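Local coordinates for ESSB (PDB 2YNQ), which is an integral membrane component of the type VII secretion system, represented here by its extracellular domain, and binds other copies of itself, at residues Gln14-Glu17 with Leu18-Asn22; Tyr24-Val27 with Ile28-Leu31. All coordinates share one frame; numbering follows the deposited sequence.

Interaction 1 (Gln14-Glu17 with Leu18-Asn22); sequences QSTE and LFLQN. With NA (sodium ion), chain G.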
loop_
_atom_site.group_PDB
_atom_site.type_symbol
_atom_site.label_atom_id
_atom_site.label_comp_id
_atom_site.label_asym_id
_atom_site.label_seq_id
_atom_site.Cartn_x
_atom_site.Cartn_y
_atom_site.Cartn_z
ATOM N N GLN D 14 22.696 5.163 -15.527
ATOM C CA GLN D 14 21.803 4.033 -15.749
ATOM C C GLN D 14 20.385 4.243 -15.179
ATOM O O GLN D 14 19.399 3.923 -15.842
ATOM C CB GLN D 14 22.445 2.747 -15.235
ATOM C CG GLN D 14 21.597 1.503 -15.408
ATOM C CD GLN D 14 22.313 0.251 -14.880
ATOM O OE1 GLN D 14 23.525 0.067 -15.119
ATOM N NE2 GLN D 14 21.575 -0.604 -14.145
ATOM N N SER D 15 20.279 4.810 -13.979
ATOM C CA SER D 15 18.959 5.059 -13.403
ATOM C C SER D 15 18.214 6.160 -14.149
ATOM O O SER D 15 16.980 6.138 -14.209
ATOM C CB SER D 15 19.028 5.360 -11.897
ATOM O OG SER D 15 19.583 6.625 -11.641
ATOM N N THR D 16 18.965 7.112 -14.705
ATOM C CA THR D 16 18.386 8.171 -15.483
ATOM C C THR D 16 17.790 7.555 -16.741
ATOM O O THR D 16 16.639 7.838 -17.084
ATOM C CB THR D 16 19.429 9.231 -15.825
ATOM O OG1 THR D 16 19.793 9.910 -14.624
ATOM C CG2 THR D 16 18.882 10.250 -16.823
ATOM N N GLU D 17 18.548 6.685 -17.405
ATOM C CA GLU D 17 18.054 6.030 -18.601
ATOM C C GLU D 17 16.765 5.231 -18.344
ATOM O O GLU D 17 15.875 5.174 -19.192
ATOM C CB GLU D 17 19.150 5.151 -19.219
ATOM C CG GLU D 17 18.680 4.279 -20.375
ATOM C CD GLU D 17 19.823 3.601 -21.140
ATOM O OE1 GLU D 17 21.015 3.912 -20.891
ATOM O OE2 GLU D 17 19.521 2.761 -22.007
ATOM N N LEU D 18 16.680 4.593 -17.183
ATOM C CA LEU D 18 15.515 3.763 -16.859
ATOM C C LEU D 18 14.348 4.642 -16.430
ATOM O O LEU D 18 13.214 4.414 -16.853
ATOM C CB LEU D 18 15.851 2.730 -15.788
ATOM C CG LEU D 18 16.912 1.702 -16.194
ATOM C CD1 LEU D 18 17.524 1.161 -14.919
ATOM C CD2 LEU D 18 16.351 0.565 -17.071
ATOM N N PHE D 19 14.646 5.680 -15.659
ATOM C CA PHE D 19 13.607 6.587 -15.199
ATOM C C PHE D 19 12.898 7.322 -16.318
ATOM O O PHE D 19 11.659 7.434 -16.319
ATOM C CB PHE D 19 14.150 7.598 -14.204
ATOM C CG PHE D 19 13.093 8.485 -13.645
ATOM C CD1 PHE D 19 12.198 7.993 -12.677
ATOM C CD2 PHE D 19 12.968 9.803 -14.095
ATOM C CE1 PHE D 19 11.202 8.797 -12.173
ATOM C CE2 PHE D 19 11.961 10.620 -13.598
ATOM C CZ PHE D 19 11.076 10.121 -12.626
ATOM N N LEU D 20 13.681 7.823 -17.275
ATOM C CA LEU D 20 13.140 8.542 -18.426
ATOM C C LEU D 20 12.195 7.679 -19.265
ATOM O O LEU D 20 11.455 8.205 -20.095
ATOM C CB LEU D 20 14.277 9.095 -19.279
ATOM C CG LEU D 20 14.973 10.287 -18.635
ATOM C CD1 LEU D 20 16.075 10.801 -19.523
ATOM C CD2 LEU D 20 13.960 11.374 -18.363
ATOM N N GLN D 21 12.231 6.366 -19.003
ATOM C CA GLN D 21 11.391 5.343 -19.619
ATOM C C GLN D 21 10.325 4.797 -18.679
ATOM O O GLN D 21 9.660 3.803 -19.023
ATOM C CB GLN D 21 12.247 4.122 -19.928
ATOM C CG GLN D 21 12.894 4.128 -21.224
ATOM C CD GLN D 21 13.789 2.927 -21.387
ATOM O OE1 GLN D 21 13.382 1.923 -21.982
ATOM N NE2 GLN D 21 15.016 3.016 -20.868
ATOM N N ASN D 22 10.235 5.367 -17.472
ATOM C CA ASN D 22 9.269 4.929 -16.448
ATOM C C ASN D 22 9.544 3.531 -15.915
ATOM O O ASN D 22 8.635 2.826 -15.507
ATOM C CB ASN D 22 7.851 4.972 -17.002
ATOM C CG ASN D 22 7.559 6.239 -17.763
ATOM O OD1 ASN D 22 7.700 7.342 -17.225
ATOM N ND2 ASN D 22 7.118 6.094 -19.025
HETATM NA NA NA G . 8.395 2.221 -20.557
HETATM O O HOH W 1 10.339 1.747 -22.009
HETATM O O HOH W 2 8.425 4.342 -22.216
HETATM O O HOH W 3 7.379 0.796 -22.221
#
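Gln21 reaches back along the chain to Glu17 at the C-terminal end of helix 7-19, where the last turn closes in a Schellman motif. Its NE2 donates to Glu17 O at 2.9 Å, nearly straight at the hydrogen, with the acceptor lying in the amide plane of Gln21 but the donor standing well above the carbonyl plane of Glu17. This side-chain bond supplies a donor to a carbonyl of the last turn that the backbone amide of Gln21 does not serve, since Gln21 N goes to Leu18 O. The turn before it is served by backbone amides: Leu18 N donates to Gln14 O, Phe19 N to Ser15 O at 2.8 Å, and Leu20 N to Thr16 O with a 169° N-H...O angle. Beyond them the chain tightens, Asn22 N bonding Phe19 O at 2.8 Å, while Asn22 takes positive phi. The hydroxyls of Ser15 and Thr16 are each hydrogen-bonded to the carboxylate of Glu46 in helix 41-53 and to Tyr12 O.

Side by side with Thr16, Leu20 brings CD1 to 3.9 Å from Thr16 CG2; with CG anti to its own carbonyl carbon (chi1 -73°), it leans back over Thr16 O. The backbone carbonyl of Gln21 binds the sodium ion, Gln21 O lying 2.5 Å from the metal; Gln136 OE1 of the second subunit is a further ligand, and three waters also coordinate it. One of those waters donates to Gln21 OE1 at 3.0 Å, so both amide ends of this side chain are engaged.

Interaction 2 (Tyr24-Val27 with Ile28-Leu31); sequences YSDV and ITTL
Thr30 bends its hydroxyl back onto the carbonyl of Asp26, one turn earlier in the short helix 24-31, a side-chain-to-backbone bond of the kind threonines commonly make inside helices. OG1 sits anti to its own carbonyl carbon (chi1 -65°), which brings it to 2.7 Å from Asp26 O. Thr30 N donates to the same oxygen at 3.0 Å, and the two donors arrive from opposite faces of the carbonyl plane, giving that oxygen a two-sided grip. With the hydroxyl removed, as by an alanine here, Asp26 O would probably keep only the amide of Thr30 as a strong donor, and Gln14 NE2 would lose its weak partner.

The Asp26 side chain crosses both threonines at a slant. A water spans Asp26 and Thr29, donating to Asp26 OD1 and lying 3.0 Å from Thr29 OG1; the two side chains are joined through it and not by a direct bond. Thr29 holds that hydroxyl between its backbone N and carbonyl carbon (chi1 57°), which sets OG1 over the carbonyls of the preceding turn and within reach of the bridging water, while CG2 takes the place beside the backbone N.

Val27 and Ile28 meet helix 41-53 at Ser50 and Tyr51 respectively, and Val27 also packs on Leu18 of helix 7-19. Ser25 OG is hydrogen-bonded to Asp135 and Arg113 of the second subunit. At the end of the helix Leu31 N makes a weak bond to Val27 O, and along the same flank Val27 CG1 touches Leu31 CD1 at 4.2 Å.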
loop_
_atom_site.group_PDB
_atom_site.type_symbol
_atom_site.label_atom_id
_atom_site.label_comp_id
_atom_site.label_asym_id
_atom_site.label_seq_id
_atom_site.Cartn_x
_atom_site.Cartn_y
_atom_site.Cartn_z
ATOM N N TYR D 24 10.408 2.133 -13.172
ATOM C CA TYR D 24 10.542 2.384 -11.742
ATOM C C TYR D 24 11.261 1.253 -10.987
ATOM O O TYR D 24 12.227 1.514 -10.274
ATOM C CB TYR D 24 9.167 2.704 -11.124
ATOM C CG TYR D 24 8.408 3.803 -11.853
ATOM C CD1 TYR D 24 8.944 5.074 -11.971
ATOM C CD2 TYR D 24 7.154 3.570 -12.416
ATOM C CE1 TYR D 24 8.263 6.083 -12.636
ATOM C CE2 TYR D 24 6.461 4.581 -13.088
ATOM C CZ TYR D 24 7.033 5.837 -13.185
ATOM O OH TYR D 24 6.392 6.865 -13.843
ATOM N N SER D 25 10.811 0.013 -11.174
ATOM C CA SER D 25 11.388 -1.131 -10.474
ATOM C C SER D 25 12.880 -1.190 -10.729
ATOM O O SER D 25 13.676 -1.395 -9.812
ATOM C CB SER D 25 10.745 -2.457 -10.913
ATOM O OG SER D 25 9.325 -2.396 -10.865
ATOM N N ASP D 26 13.259 -0.966 -11.976
ATOM C CA ASP D 26 14.643 -1.118 -12.395
ATOM C C ASP D 26 15.509 0.024 -11.879
ATOM O O ASP D 26 16.697 -0.176 -11.606
ATOM C CB ASP D 26 14.710 -1.236 -13.918
ATOM C CG ASP D 26 15.835 -2.136 -14.388
ATOM O OD1 ASP D 26 16.761 -2.443 -13.580
ATOM O OD2 ASP D 26 15.806 -2.534 -15.582
ATOM N N VAL D 27 14.916 1.214 -11.741
ATOM C CA VAL D 27 15.586 2.343 -11.111
ATOM C C VAL D 27 15.931 1.980 -9.681
ATOM O O VAL D 27 17.051 2.215 -9.233
ATOM C CB VAL D 27 14.690 3.603 -11.091
ATOM C CG1 VAL D 27 15.254 4.659 -10.147
ATOM C CG2 VAL D 27 14.511 4.163 -12.493
ATOM N N ILE D 28 14.954 1.390 -8.988
ATOM C CA ILE D 28 15.070 0.993 -7.591
ATOM C C ILE D 28 16.193 -0.013 -7.379
ATOM O O ILE D 28 17.042 0.227 -6.541
ATOM C CB ILE D 28 13.712 0.481 -7.024
ATOM C CG1 ILE D 28 12.785 1.679 -6.785
ATOM C CG2 ILE D 28 13.890 -0.348 -5.725
ATOM C CD1 ILE D 28 11.293 1.333 -6.720
ATOM N N THR D 29 16.228 -1.103 -8.153
ATOM C CA THR D 29 17.305 -2.072 -7.995
ATOM C C THR D 29 18.673 -1.548 -8.434
ATOM O O THR D 29 19.702 -1.936 -7.877
ATOM C CB THR D 29 17.003 -3.438 -8.652
ATOM O OG1 THR D 29 16.734 -3.243 -10.025
ATOM C CG2 THR D 29 15.784 -4.090 -8.004
ATOM N N THR D 30 18.692 -0.632 -9.392
ATOM C CA THR D 30 19.955 0.004 -9.784
ATOM C C THR D 30 20.590 0.758 -8.618
ATOM O O THR D 30 21.808 0.767 -8.464
ATOM C CB THR D 30 19.750 0.935 -10.994
ATOM O OG1 THR D 30 19.370 0.133 -12.112
ATOM C CG2 THR D 30 21.027 1.710 -11.347
ATOM N N LEU D 31 19.749 1.345 -7.776
ATOM C CA LEU D 31 20.222 2.270 -6.777
ATOM C C LEU D 31 20.211 1.703 -5.381
ATOM O O LEU D 31 20.574 2.398 -4.442
ATOM C CB LEU D 31 19.409 3.552 -6.829
ATOM C CG LEU D 31 19.678 4.396 -8.062
ATOM C CD1 LEU D 31 18.806 5.629 -8.070
ATOM C CD2 LEU D 31 21.178 4.763 -8.187
HETATM O O HOH W 4 19.271 -3.142 -11.696
#

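Overall arrangement
Interaction 1 closes helix 7-19 and interaction 2 spans helix 24-31, so they come in series along the chain, joined by a short turn, with centres about 9 Å apart. The two consecutive helices pack on each other: Leu18 fits against Asp26 and Thr30, and Val27 CG2 comes close to Phe19 N. Helix 41-53 lies against both. Each contact also meets the second subunit, interaction 1 through the shared sodium ion and Asn22, interaction 2 through Ser25 and its neighbours. This helical pair therefore forms part of the interface between the two subunits, consistent with self-association of EssB.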